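PDB 3OQV: Cyclo(L-leucyl-L-phenylalanyl) synthase from Streptomyces noursei, which joins the aminoacyl groups of phenylalanyl-tRNA and leucyl-tRNA into cyclo(L-phenylalanyl-L-leucyl), an intermediate of albonoursin biosynthesis, without using ATP. Local coordinates for residues E127-T135 / A181-V192. Numbering follows the deposited sequence.
Sequences EYRAVRERT and AEAPLFADSPGV. With DTD (dithiane diol), chain B; PO4 (phosphate ion), chain D.
Tyr128 crosses Pro184 obliquely to reach the backbone of Ala181. From CB, CG stands anti to the backbone N (chi1 171°), which swings the ring toward helix 181-192. CD1 then lies against Pro184 CB and Leu185 CD1, the leucine methyl meeting the ring at its edge. CE1 rests 3.6 Å from Pro184 CG, and Tyr128 OH donates to Ala181 O at 2.7 Å, somewhat tilted from the carbonyl plane. The carbonyl is there to accept because Pro184 has no N-H and Leu185 N bonds to Glu182 O instead. Tyr128 OH also accepts from Arg132 NH1 at 3.1 Å and bonds Gln123, so three partners grip this buried oxygen. A phenylalanine in its place would probably keep the ring packing but leave Ala181 O and Arg132 NH1 without their shared mate.

Segments 127-135 and 181-192, from helices 126-141 and 169-193, cross at 92° with axes 8.7 Å apart, in reciprocal knobs-into-holes packing within this Rossmann-fold enzyme. Pro184, compact and rigid, fills the hole among Tyr128, Val131, Arg132 and Thr135; Val131, branched at CB, enters the one among Pro184, Asp188, Gly191 and Val192, its CG1 3.5 Å from Asp188 CB. Gly191 suits its place, since a side chain there would press on Val131 CG2. Beyond this apolar centre, the two carboxylate oxygens of Asp188 have separate partners: OD2 forms a salt bridge with Arg134 NH1 (3.0 Å), the guanidinium and carboxylate planes 49° apart, while OD1 accepts from Gly191 N in an Asx motif. Near Ala181, Arg132 NE makes a salt bridge with Asp136, and its NH1 and NH2 weakly hold a phosphate, probably from the crystallisation liquor. Glu182, possibly critical for catalysis, points away from helix 127-135 and approaches the bound dithiane diol, OE2 3.6 Å from its C4.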
# COMPACT_ATOMS: atom_id res chain seq x y z
N GLU A 127 -10.01 10.29 10.12
CA GLU A 127 -9.41 10.77 8.89
C GLU A 127 -9.58 9.76 7.76
O GLU A 127 -10.02 10.10 6.66
CB GLU A 127 -7.92 11.06 9.09
CG GLU A 127 -7.64 12.26 9.98
CD GLU A 127 -7.38 11.88 11.43
OE1 GLU A 127 -7.76 10.76 11.85
OE2 GLU A 127 -6.75 12.69 12.13
N TYR A 128 -9.25 8.50 8.05
CA TYR A 128 -9.37 7.45 7.04
C TYR A 128 -10.83 7.22 6.68
O TYR A 128 -11.16 7.07 5.50
CB TYR A 128 -8.76 6.13 7.55
CG TYR A 128 -9.02 4.94 6.65
CD1 TYR A 128 -8.09 4.55 5.71
CD2 TYR A 128 -10.23 4.23 6.72
CE1 TYR A 128 -8.32 3.44 4.87
CE2 TYR A 128 -10.46 3.11 5.91
CZ TYR A 128 -9.50 2.74 4.98
OH TYR A 128 -9.71 1.67 4.14
N ARG A 129 -11.69 7.17 7.69
CA ARG A 129 -13.10 6.84 7.48
C ARG A 129 -13.75 7.86 6.54
O ARG A 129 -14.46 7.51 5.60
CB ARG A 129 -13.84 6.79 8.82
CG ARG A 129 -13.30 5.71 9.76
CD ARG A 129 -14.32 5.30 10.83
NE ARG A 129 -14.96 6.46 11.45
CZ ARG A 129 -14.63 6.94 12.64
NH1 ARG A 129 -13.67 6.37 13.35
NH2 ARG A 129 -15.26 8.00 13.13
N ALA A 130 -13.46 9.14 6.77
CA ALA A 130 -14.08 10.19 5.97
C ALA A 130 -13.70 10.03 4.49
O ALA A 130 -14.53 10.24 3.60
CB ALA A 130 -13.68 11.56 6.49
N VAL A 131 -12.45 9.67 4.24
CA VAL A 131 -11.99 9.50 2.87
C VAL A 131 -12.62 8.25 2.27
O VAL A 131 -13.02 8.25 1.11
CB VAL A 131 -10.45 9.44 2.79
CG1 VAL A 131 -10.00 9.12 1.36
CG2 VAL A 131 -9.86 10.77 3.25
N ARG A 132 -12.70 7.19 3.07
CA ARG A 132 -13.23 5.92 2.60
C ARG A 132 -14.69 6.02 2.16
O ARG A 132 -15.08 5.42 1.17
CB ARG A 132 -13.07 4.86 3.70
CG ARG A 132 -13.74 3.53 3.42
CD ARG A 132 -12.91 2.67 2.50
NE ARG A 132 -13.59 1.41 2.19
CZ ARG A 132 -13.28 0.23 2.72
NH1 ARG A 132 -12.29 0.13 3.60
NH2 ARG A 132 -13.94 -0.85 2.35
N GLU A 133 -15.49 6.77 2.90
CA GLU A 133 -16.81 7.17 2.43
C GLU A 133 -16.75 7.63 0.97
O GLU A 133 -17.56 7.22 0.14
CB GLU A 133 -17.36 8.28 3.34
CG GLU A 133 -18.87 8.51 3.23
CD GLU A 133 -19.31 9.81 3.91
OE1 GLU A 133 -18.80 10.13 5.00
OE2 GLU A 133 -20.18 10.51 3.34
N ARG A 134 -15.75 8.45 0.66
CA ARG A 134 -15.67 9.10 -0.65
C ARG A 134 -15.20 8.13 -1.73
O ARG A 134 -15.75 8.11 -2.82
CB ARG A 134 -14.72 10.30 -0.60
CG ARG A 134 -15.39 11.59 -0.19
CD ARG A 134 -14.35 12.69 -0.04
NE ARG A 134 -14.37 13.26 1.30
CZ ARG A 134 -13.29 13.52 2.03
NH1 ARG A 134 -12.07 13.28 1.55
NH2 ARG A 134 -13.44 14.04 3.24
N THR A 135 -14.18 7.33 -1.42
CA THR A 135 -13.68 6.34 -2.38
C THR A 135 -14.68 5.21 -2.66
O THR A 135 -14.83 4.79 -3.81
CB THR A 135 -12.30 5.74 -1.97
OG1 THR A 135 -12.39 5.14 -0.66
CG2 THR A 135 -11.22 6.80 -1.99
N ALA A 181 -9.88 -1.12 0.50
CA ALA A 181 -9.26 -0.73 1.77
C ALA A 181 -8.06 0.21 1.57
O ALA A 181 -7.79 1.06 2.41
CB ALA A 181 -8.85 -1.97 2.59
N GLU A 182 -7.31 0.00 0.48
CA GLU A 182 -6.10 0.78 0.18
C GLU A 182 -6.42 2.12 -0.47
O GLU A 182 -5.60 3.05 -0.46
CB GLU A 182 -5.19 -0.02 -0.76
CG GLU A 182 -4.52 -1.22 -0.11
CD GLU A 182 -3.44 -1.83 -0.98
OE1 GLU A 182 -3.64 -1.89 -2.21
OE2 GLU A 182 -2.36 -2.19 -0.46
N ALA A 183 -7.61 2.21 -1.05
CA ALA A 183 -7.95 3.30 -1.96
C ALA A 183 -7.89 4.70 -1.33
O ALA A 183 -7.46 5.65 -1.99
CB ALA A 183 -9.32 3.06 -2.60
N PRO A 184 -8.36 4.85 -0.08
CA PRO A 184 -8.20 6.14 0.60
C PRO A 184 -6.76 6.65 0.55
O PRO A 184 -6.52 7.86 0.39
CB PRO A 184 -8.62 5.84 2.04
CG PRO A 184 -9.71 4.79 1.85
CD PRO A 184 -9.19 3.92 0.72
N LEU A 185 -5.80 5.73 0.64
CA LEU A 185 -4.39 6.10 0.63
C LEU A 185 -3.89 6.49 -0.76
O LEU A 185 -3.14 7.45 -0.91
CB LEU A 185 -3.52 4.98 1.22
CG LEU A 185 -3.55 4.90 2.76
CD1 LEU A 185 -4.93 4.46 3.24
CD2 LEU A 185 -2.49 3.95 3.29
N PHE A 186 -4.36 5.79 -1.79
CA PHE A 186 -3.93 6.14 -3.14
C PHE A 186 -4.74 7.24 -3.83
O PHE A 186 -4.25 7.88 -4.75
CB PHE A 186 -3.61 4.91 -4.03
CG PHE A 186 -4.80 4.02 -4.34
CD1 PHE A 186 -5.73 4.39 -5.30
CD2 PHE A 186 -4.85 2.72 -3.84
CE1 PHE A 186 -6.77 3.55 -5.65
CE2 PHE A 186 -5.88 1.85 -4.21
CZ PHE A 186 -6.82 2.25 -5.14
N ALA A 187 -5.92 7.55 -3.29
CA ALA A 187 -6.74 8.61 -3.84
C ALA A 187 -6.59 9.92 -3.08
O ALA A 187 -6.74 11.00 -3.66
CB ALA A 187 -8.21 8.18 -3.89
N ASP A 188 -6.33 9.84 -1.78
CA ASP A 188 -6.49 11.02 -0.94
C ASP A 188 -5.65 10.92 0.33
O ASP A 188 -6.15 11.13 1.42
CB ASP A 188 -7.97 11.24 -0.59
CG ASP A 188 -8.25 12.67 -0.11
OD1 ASP A 188 -7.30 13.46 0.08
OD2 ASP A 188 -9.43 13.00 0.14
N SER A 189 -4.34 10.71 0.16
CA SER A 189 -3.41 10.81 1.29
C SER A 189 -3.41 12.15 2.01
O SER A 189 -3.23 12.19 3.24
CB SER A 189 -1.98 10.45 0.84
OG SER A 189 -1.76 9.04 0.96
N PRO A 190 -3.60 13.27 1.28
CA PRO A 190 -3.69 14.52 2.03
C PRO A 190 -4.76 14.45 3.10
O PRO A 190 -4.52 14.86 4.24
CB PRO A 190 -4.06 15.56 0.96
CG PRO A 190 -3.50 15.00 -0.32
CD PRO A 190 -3.61 13.48 -0.18
N GLY A 191 -5.93 13.90 2.76
CA GLY A 191 -7.03 13.83 3.71
C GLY A 191 -6.84 12.75 4.77
O GLY A 191 -7.21 12.92 5.92
N VAL A 192 -6.27 11.62 4.36
CA VAL A 192 -5.99 10.53 5.30
C VAL A 192 -4.98 10.92 6.39
O VAL A 192 -5.12 10.52 7.56
CB VAL A 192 -5.51 9.26 4.56
CG1 VAL A 192 -5.04 8.20 5.54
CG2 VAL A 192 -6.67 8.68 3.70
S1 DTD B . -1.10 2.22 -1.31
C1 DTD B . -0.34 1.46 -2.71
C2 DTD B . 1.00 0.89 -2.25
O2 DTD B . 1.87 0.72 -3.38
C3 DTD B . 0.77 -0.42 -1.51
O3 DTD B . 1.87 -1.32 -1.69
C4 DTD B . 0.55 -0.17 -0.02
S4 DTD B . -0.75 1.00 0.24
P PO4 D . -12.92 -3.10 5.64
O1 PO4 D . -11.57 -2.95 4.98
O2 PO4 D . -13.95 -3.36 4.56
O3 PO4 D . -12.90 -4.23 6.64
O4 PO4 D . -13.26 -1.82 6.38
O HOH W 1 -10.12 12.90 6.35